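Local coordinates for protein cadherin-23 (Mus musculus, PDB 5UZ8) that binds calcium ions at the linkers between its extracellular cadherin repeats and probably serves cell adhesion and mechanotransduction in hearing, at residues Asp218-Phe223 with Pro304-Thr309; Ser261-Gly266 with Thr294-Asp299. All coordinates share one frame; numbering follows the deposited sequence.

Contact 1 (Asp218-Phe223 with Pro304-Thr309); sequences DCRPQF and PLWGTT. With CA (calcium ion), chain F; CA (calcium ion), chain G; CA (calcium ion), chain E; GSH (glutathione), chain L.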
loop_
_atom_site.group_PDB
_atom_site.type_symbol
_atom_site.label_atom_id
_atom_site.label_comp_id
_atom_site.label_asym_id
_atom_site.label_seq_id
_atom_site.Cartn_x
_atom_site.Cartn_y
_atom_site.Cartn_z
ATOM N N ASP A 218 -5.343 25.024 15.067
ATOM C CA ASP A 218 -4.005 25.580 15.290
ATOM C C ASP A 218 -3.790 26.920 14.596
ATOM O O ASP A 218 -2.684 27.403 14.585
ATOM C CB ASP A 218 -2.899 24.594 14.930
ATOM C CG ASP A 218 -2.989 24.035 13.472
ATOM O OD1 ASP A 218 -4.005 24.167 12.750
ATOM O OD2 ASP A 218 -1.979 23.394 13.064
ATOM N N CYS A 219 -4.844 27.512 14.059
ATOM C CA CYS A 219 -4.743 28.815 13.396
ATOM C C CYS A 219 -5.665 29.832 14.087
ATOM O O CYS A 219 -6.862 29.610 14.242
ATOM C CB CYS A 219 -5.051 28.687 11.926
ATOM S SG CYS A 219 -3.942 27.470 11.175
ATOM N N ARG A 220 -5.076 30.947 14.516
ATOM C CA ARG A 220 -5.838 31.992 15.144
ATOM C C ARG A 220 -6.456 32.879 14.065
ATOM O O ARG A 220 -5.914 33.019 12.976
ATOM C CB ARG A 220 -4.986 32.811 16.136
ATOM C CG ARG A 220 -4.074 33.810 15.461
ATOM C CD ARG A 220 -3.113 34.452 16.416
ATOM N NE ARG A 220 -3.781 35.272 17.414
ATOM C CZ ARG A 220 -3.135 36.025 18.295
ATOM N NH1 ARG A 220 -1.811 36.125 18.256
ATOM N NH2 ARG A 220 -3.814 36.715 19.214
ATOM N N PRO A 221 -7.614 33.463 14.361
ATOM C CA PRO A 221 -8.227 34.457 13.478
ATOM C C PRO A 221 -7.308 35.649 13.214
ATOM O O PRO A 221 -6.555 36.044 14.113
ATOM C CB PRO A 221 -9.442 34.902 14.266
ATOM C CG PRO A 221 -9.757 33.747 15.153
ATOM C CD PRO A 221 -8.436 33.188 15.553
ATOM N N GLN A 222 -7.330 36.169 11.994
ATOM C CA GLN A 222 -6.480 37.306 11.601
ATOM C C GLN A 222 -7.305 38.323 10.917
ATOM O O GLN A 222 -8.112 37.972 10.040
ATOM C CB GLN A 222 -5.478 36.981 10.452
ATOM C CG GLN A 222 -4.467 35.961 10.665
ATOM C CD GLN A 222 -3.613 35.827 9.400
ATOM O OE1 GLN A 222 -3.924 35.030 8.488
ATOM N NE2 GLN A 222 -2.581 36.650 9.313
ATOM N N PHE A 223 -7.018 39.583 11.223
ATOM C CA PHE A 223 -7.406 40.692 10.345
ATOM C C PHE A 223 -6.270 41.070 9.365
ATOM O O PHE A 223 -5.080 40.804 9.596
ATOM C CB PHE A 223 -7.801 41.886 11.200
ATOM C CG PHE A 223 -9.027 41.652 12.040
ATOM C CD1 PHE A 223 -10.294 41.946 11.547
ATOM C CD2 PHE A 223 -8.925 41.143 13.319
ATOM C CE1 PHE A 223 -11.429 41.758 12.325
ATOM C CE2 PHE A 223 -10.058 40.947 14.116
ATOM C CZ PHE A 223 -11.312 41.246 13.610
ATOM N N PRO A 304 -11.198 28.366 22.449
ATOM C CA PRO A 304 -11.112 29.172 21.244
ATOM C C PRO A 304 -9.836 30.011 21.146
ATOM O O PRO A 304 -9.229 30.343 22.171
ATOM C CB PRO A 304 -12.302 30.100 21.366
ATOM C CG PRO A 304 -12.623 30.156 22.786
ATOM C CD PRO A 304 -12.276 28.819 23.342
ATOM N N LEU A 305 -9.485 30.361 19.914
ATOM C CA LEU A 305 -8.394 31.292 19.604
ATOM C C LEU A 305 -8.993 32.618 19.150
ATOM O O LEU A 305 -10.047 32.644 18.510
ATOM C CB LEU A 305 -7.486 30.769 18.492
ATOM C CG LEU A 305 -6.877 29.391 18.748
ATOM C CD1 LEU A 305 -6.081 28.869 17.553
ATOM C CD2 LEU A 305 -6.053 29.458 20.032
ATOM N N TRP A 306 -8.312 33.698 19.501
ATOM C CA TRP A 306 -8.709 35.058 19.087
ATOM C C TRP A 306 -7.621 35.794 18.292
ATOM O O TRP A 306 -6.424 35.468 18.360
ATOM C CB TRP A 306 -9.084 35.912 20.326
ATOM C CG TRP A 306 -7.962 36.072 21.291
ATOM C CD1 TRP A 306 -7.665 35.229 22.332
ATOM C CD2 TRP A 306 -6.948 37.080 21.294
ATOM N NE1 TRP A 306 -6.537 35.641 22.961
ATOM C CE2 TRP A 306 -6.082 36.789 22.368
ATOM C CE3 TRP A 306 -6.666 38.188 20.477
ATOM C CZ2 TRP A 306 -4.956 37.562 22.664
ATOM C CZ3 TRP A 306 -5.553 38.988 20.797
ATOM C CH2 TRP A 306 -4.709 38.660 21.872
ATOM N N GLY A 307 -8.078 36.817 17.553
ATOM C CA GLY A 307 -7.232 37.775 16.899
ATOM C C GLY A 307 -7.929 39.129 17.029
ATOM O O GLY A 307 -9.151 39.189 17.173
ATOM N N THR A 308 -7.154 40.201 16.989
ATOM C CA THR A 308 -7.707 41.539 17.115
ATOM C C THR A 308 -7.174 42.488 16.038
ATOM O O THR A 308 -6.192 42.213 15.346
ATOM C CB THR A 308 -7.414 42.210 18.482
ATOM O OG1 THR A 308 -6.005 42.317 18.687
ATOM C CG2 THR A 308 -8.050 41.448 19.636
ATOM N N THR A 309 -7.875 43.593 15.913
ATOM C CA THR A 309 -7.380 44.757 15.212
ATOM C C THR A 309 -7.968 45.982 15.890
ATOM O O THR A 309 -8.866 45.858 16.735
ATOM C CB THR A 309 -7.739 44.697 13.722
ATOM O OG1 THR A 309 -7.117 45.794 13.047
ATOM C CG2 THR A 309 -9.226 44.750 13.510
HETATM CA CA CA F . -5.827 23.311 11.521
HETATM CA CA CA G . -1.985 23.330 10.663
HETATM CA CA CA E . -8.964 28.593 14.201
HETATM N N1 GSH L . 4.447 25.863 11.247
HETATM C CA1 GSH L . 3.379 25.318 12.072
HETATM C C1 GSH L . 3.319 23.823 11.870
HETATM O O11 GSH L . 4.093 23.318 11.023
HETATM O O12 GSH L . 2.478 23.169 12.534
HETATM C CB1 GSH L . 2.019 25.953 11.725
HETATM C CG1 GSH L . 1.577 25.637 10.297
HETATM C CD1 GSH L . 0.128 26.009 10.082
HETATM O OE1 GSH L . -0.782 25.364 10.594
HETATM N N2 GSH L . -0.083 27.041 9.272
HETATM C CA2 GSH L . -1.399 27.415 8.798
HETATM C C2 GSH L . -1.453 27.443 7.297
HETATM O O2 GSH L . -2.243 28.192 6.749
HETATM C CB2 GSH L . -1.781 28.769 9.395
HETATM S SG2 GSH L . -1.894 28.596 11.184
HETATM N N3 GSH L . -0.664 26.577 6.648
HETATM C CA3 GSH L . -0.662 26.425 5.205
HETATM C C3 GSH L . 0.669 26.791 4.581
HETATM O O31 GSH L . 0.724 26.784 3.330
HETATM O O32 GSH L . 1.663 27.042 5.312
HETATM O O HOH W 1 -5.389 40.097 13.703
HETATM O O HOH W 2 0.178 22.287 11.165
#

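Contact 2 (Ser261-Gly266 with Thr294-Asp299); sequences SLEGPG and TVVATD. With CA (calcium ion), chain E.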
loop_
_atom_site.group_PDB
_atom_site.type_symbol
_atom_site.label_atom_id
_atom_site.label_comp_id
_atom_site.label_asym_id
_atom_site.label_seq_id
_atom_site.Cartn_x
_atom_site.Cartn_y
_atom_site.Cartn_z
ATOM N N SER A 261 -16.555 40.653 18.538
ATOM C CA SER A 261 -16.909 41.412 19.709
ATOM C C SER A 261 -16.053 42.675 19.708
ATOM O O SER A 261 -15.087 42.785 18.920
ATOM C CB SER A 261 -16.687 40.586 20.974
ATOM O OG SER A 261 -15.337 40.145 21.058
ATOM N N LEU A 262 -16.451 43.630 20.535
ATOM C CA LEU A 262 -15.676 44.844 20.791
ATOM C C LEU A 262 -15.150 44.877 22.221
ATOM O O LEU A 262 -15.811 44.392 23.156
ATOM C CB LEU A 262 -16.543 46.081 20.613
ATOM C CG LEU A 262 -17.182 46.215 19.247
ATOM C CD1 LEU A 262 -18.051 47.466 19.168
ATOM C CD2 LEU A 262 -16.122 46.212 18.154
ATOM N N GLU A 263 -13.998 45.520 22.375
ATOM C CA GLU A 263 -13.332 45.701 23.676
ATOM C C GLU A 263 -12.801 47.111 23.813
ATOM O O GLU A 263 -12.666 47.857 22.824
ATOM C CB GLU A 263 -12.174 44.696 23.829
ATOM C CG GLU A 263 -12.589 43.337 24.321
ATOM C CD GLU A 263 -11.420 42.358 24.396
ATOM O OE1 GLU A 263 -10.248 42.783 24.271
ATOM O OE2 GLU A 263 -11.679 41.164 24.564
ATOM N N GLY A 264 -12.579 47.511 25.063
ATOM C CA GLY A 264 -11.903 48.770 25.371
ATOM C C GLY A 264 -12.809 49.978 25.491
ATOM O O GLY A 264 -14.021 49.836 25.380
ATOM N N PRO A 265 -12.224 51.182 25.679
ATOM C CA PRO A 265 -12.896 52.416 26.108
ATOM C C PRO A 265 -14.046 52.949 25.250
ATOM O O PRO A 265 -14.767 53.848 25.684
ATOM C CB PRO A 265 -11.753 53.443 26.156
ATOM C CG PRO A 265 -10.686 52.849 25.307
ATOM C CD PRO A 265 -10.768 51.402 25.631
ATOM N N GLY A 266 -14.256 52.411 24.067
ATOM C CA GLY A 266 -15.435 52.817 23.321
ATOM C C GLY A 266 -16.484 51.756 23.129
ATOM O O GLY A 266 -17.428 51.967 22.367
ATOM N N THR A 294 -11.144 48.203 20.050
ATOM C CA THR A 294 -10.485 46.944 19.775
ATOM C C THR A 294 -11.533 45.971 19.284
ATOM O O THR A 294 -12.535 45.745 19.981
ATOM C CB THR A 294 -9.819 46.390 21.038
ATOM O OG1 THR A 294 -8.784 47.284 21.429
ATOM C CG2 THR A 294 -9.188 45.059 20.732
ATOM N N VAL A 295 -11.341 45.454 18.075
ATOM C CA VAL A 295 -12.290 44.508 17.462
ATOM C C VAL A 295 -11.657 43.136 17.621
ATOM O O VAL A 295 -10.476 42.957 17.299
ATOM C CB VAL A 295 -12.517 44.817 15.979
ATOM C CG1 VAL A 295 -13.545 43.882 15.359
ATOM C CG2 VAL A 295 -12.982 46.256 15.803
ATOM N N VAL A 296 -12.426 42.182 18.121
ATOM C CA VAL A 296 -11.927 40.843 18.398
ATOM C C VAL A 296 -12.709 39.865 17.535
ATOM O O VAL A 296 -13.926 39.976 17.455
ATOM C CB VAL A 296 -12.175 40.468 19.863
ATOM C CG1 VAL A 296 -11.562 39.116 20.219
ATOM C CG2 VAL A 296 -11.686 41.556 20.792
ATOM N N ALA A 297 -12.003 38.910 16.909
ATOM C CA ALA A 297 -12.626 37.785 16.210
ATOM C C ALA A 297 -12.199 36.537 16.959
ATOM O O ALA A 297 -11.023 36.378 17.222
ATOM C CB ALA A 297 -12.160 37.705 14.760
ATOM N N THR A 298 -13.156 35.705 17.351
ATOM C CA THR A 298 -12.867 34.495 18.124
ATOM C C THR A 298 -13.419 33.298 17.351
ATOM O O THR A 298 -14.572 33.330 16.899
ATOM C CB THR A 298 -13.542 34.585 19.508
ATOM O OG1 THR A 298 -13.083 35.760 20.188
ATOM C CG2 THR A 298 -13.267 33.388 20.362
ATOM N N ASP A 299 -12.620 32.233 17.228
ATOM C CA ASP A 299 -13.081 31.054 16.533
ATOM C C ASP A 299 -13.887 30.145 17.468
ATOM O O ASP A 299 -14.079 30.453 18.670
ATOM C CB ASP A 299 -11.943 30.333 15.789
ATOM C CG ASP A 299 -10.910 29.677 16.705
ATOM O OD1 ASP A 299 -11.209 29.315 17.867
ATOM O OD2 ASP A 299 -9.773 29.489 16.213
HETATM CA CA CA E . -8.964 28.593 14.201
HETATM O O HOH W 3 -14.953 37.785 19.658
HETATM O O HOH W 4 -10.418 49.975 22.587
#

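Contact 1 (Asp218-Phe223 with Pro304-Thr309)
The carbonyl oxygen of W306 is gripped twice by R220, whose NE donates to W306 O at 2.8 Å and whose NH2 reaches the same oxygen at 3.0 Å. Both bonds leave the edge of the guanidinium but meet the acceptor differently: NE lies in the carbonyl plane, whereas NH2 stands 36° out of it. With CG folded back over its main chain (chi1 78°) and a bend at chi3, R220 also comes over one face of the W306 indole, its CZ 4.6 Å from the centroid of the six-membered ring. The planes are 84° apart, so this cation-pi contact is end-on through NH2, not a flat stack. CD of P221 packs 3.9 Å from CB of L305, and CA of G307 directs a hydrogen at P221 O, 3.3 Å from CA to O. T309 places CG2 over the centre of the F223 ring, a CH-pi contact of 3.5 Å to the centroid, while G307 O sits at the ring edge. Were F223 an alanine, the T309 methyl would probably lose its aromatic partner and a gap would open beside A297. Water 1 bridges F223 N and T308 O. At the other end, the D218 carboxylate spans two calcium ions, one also held by glutathione OE1 and water 2, and C219 O binds a third, 2.3 Å away, the three-ion linker characteristic of successive cadherin repeats.

Contact 2 (Ser261-Gly266 with Thr294-Asp299)
Strands 259-263 and 290-298 pair as antiparallel neighbours at one margin of a four-stranded sheet in the Greek-key beta-sandwich of a cadherin repeat, 259-263 being one of its two outermost strands within this chain. The segment axes approach to 4.7 Å with their directions 141° apart, evidence of a twisted antiparallel pair. Two hydrogen-bonded pairs flank a non-hydrogen-bonded one. S261 and V296 exchange both backbone bonds, and V296 N to S261 O is nearly straight, 172° at the hydrogen. E263 and T294 repeat the pattern less evenly: E263 N to T294 O is 2.8 Å, but the return bond from T294 N to E263 O lengthens to 3.2 Å. Between them, L262 and V295 lie side by side, CD2 of L262 being 3.9 Å from CG2 of V295; L262 also packs on F270 and V272, and V295 on L311. On the face carrying S261, E263, T294 and V296, the side chain of E263 runs extended beyond CG and slants across V296, laying its carboxylate carbon CD 3.7 Å from CG2 of V296. A chi1 of 57° swings S261 OG back over its own backbone, where it meets CB of V296 at 3.4 Å. Water 3 links S261 OG to T298 OG1 and gives a weak bond to V296 O. Farther along, D299 leaves the strand and binds a calcium ion through OD2, while its OD1 accepts from the backbone N of G301 and L305. All the direct hydrogen bonds between the two segments run main chain to main chain, so their pairing rests on the backbone ladder, to which the side chains add packing and water-mediated links.

Overall arrangement
The centres of contacts 1 and 2 lie about 12 Å apart, contact 2 in the last cadherin repeat and contact 1 where the linker loop 218-223 meets strand 306-316 of that repeat. In sequence the order is 218-223, 261-266, 294-299, 304-309, so contact 2 falls between the segments of contact 1. Strands 290-298 and 306-316 are consecutive and adjacent in one sheet, so the contacts touch: T309 O lies 2.8 Å from V295 N, a probable hydrogen bond. They also converge on one calcium ion, bound by C219 of contact 1 and D299 of contact 2 together with N217, D249, D251 and N255. This ties the sheet to the interrepeat linker, consistent with calcium-dependent stiffening known in cadherins.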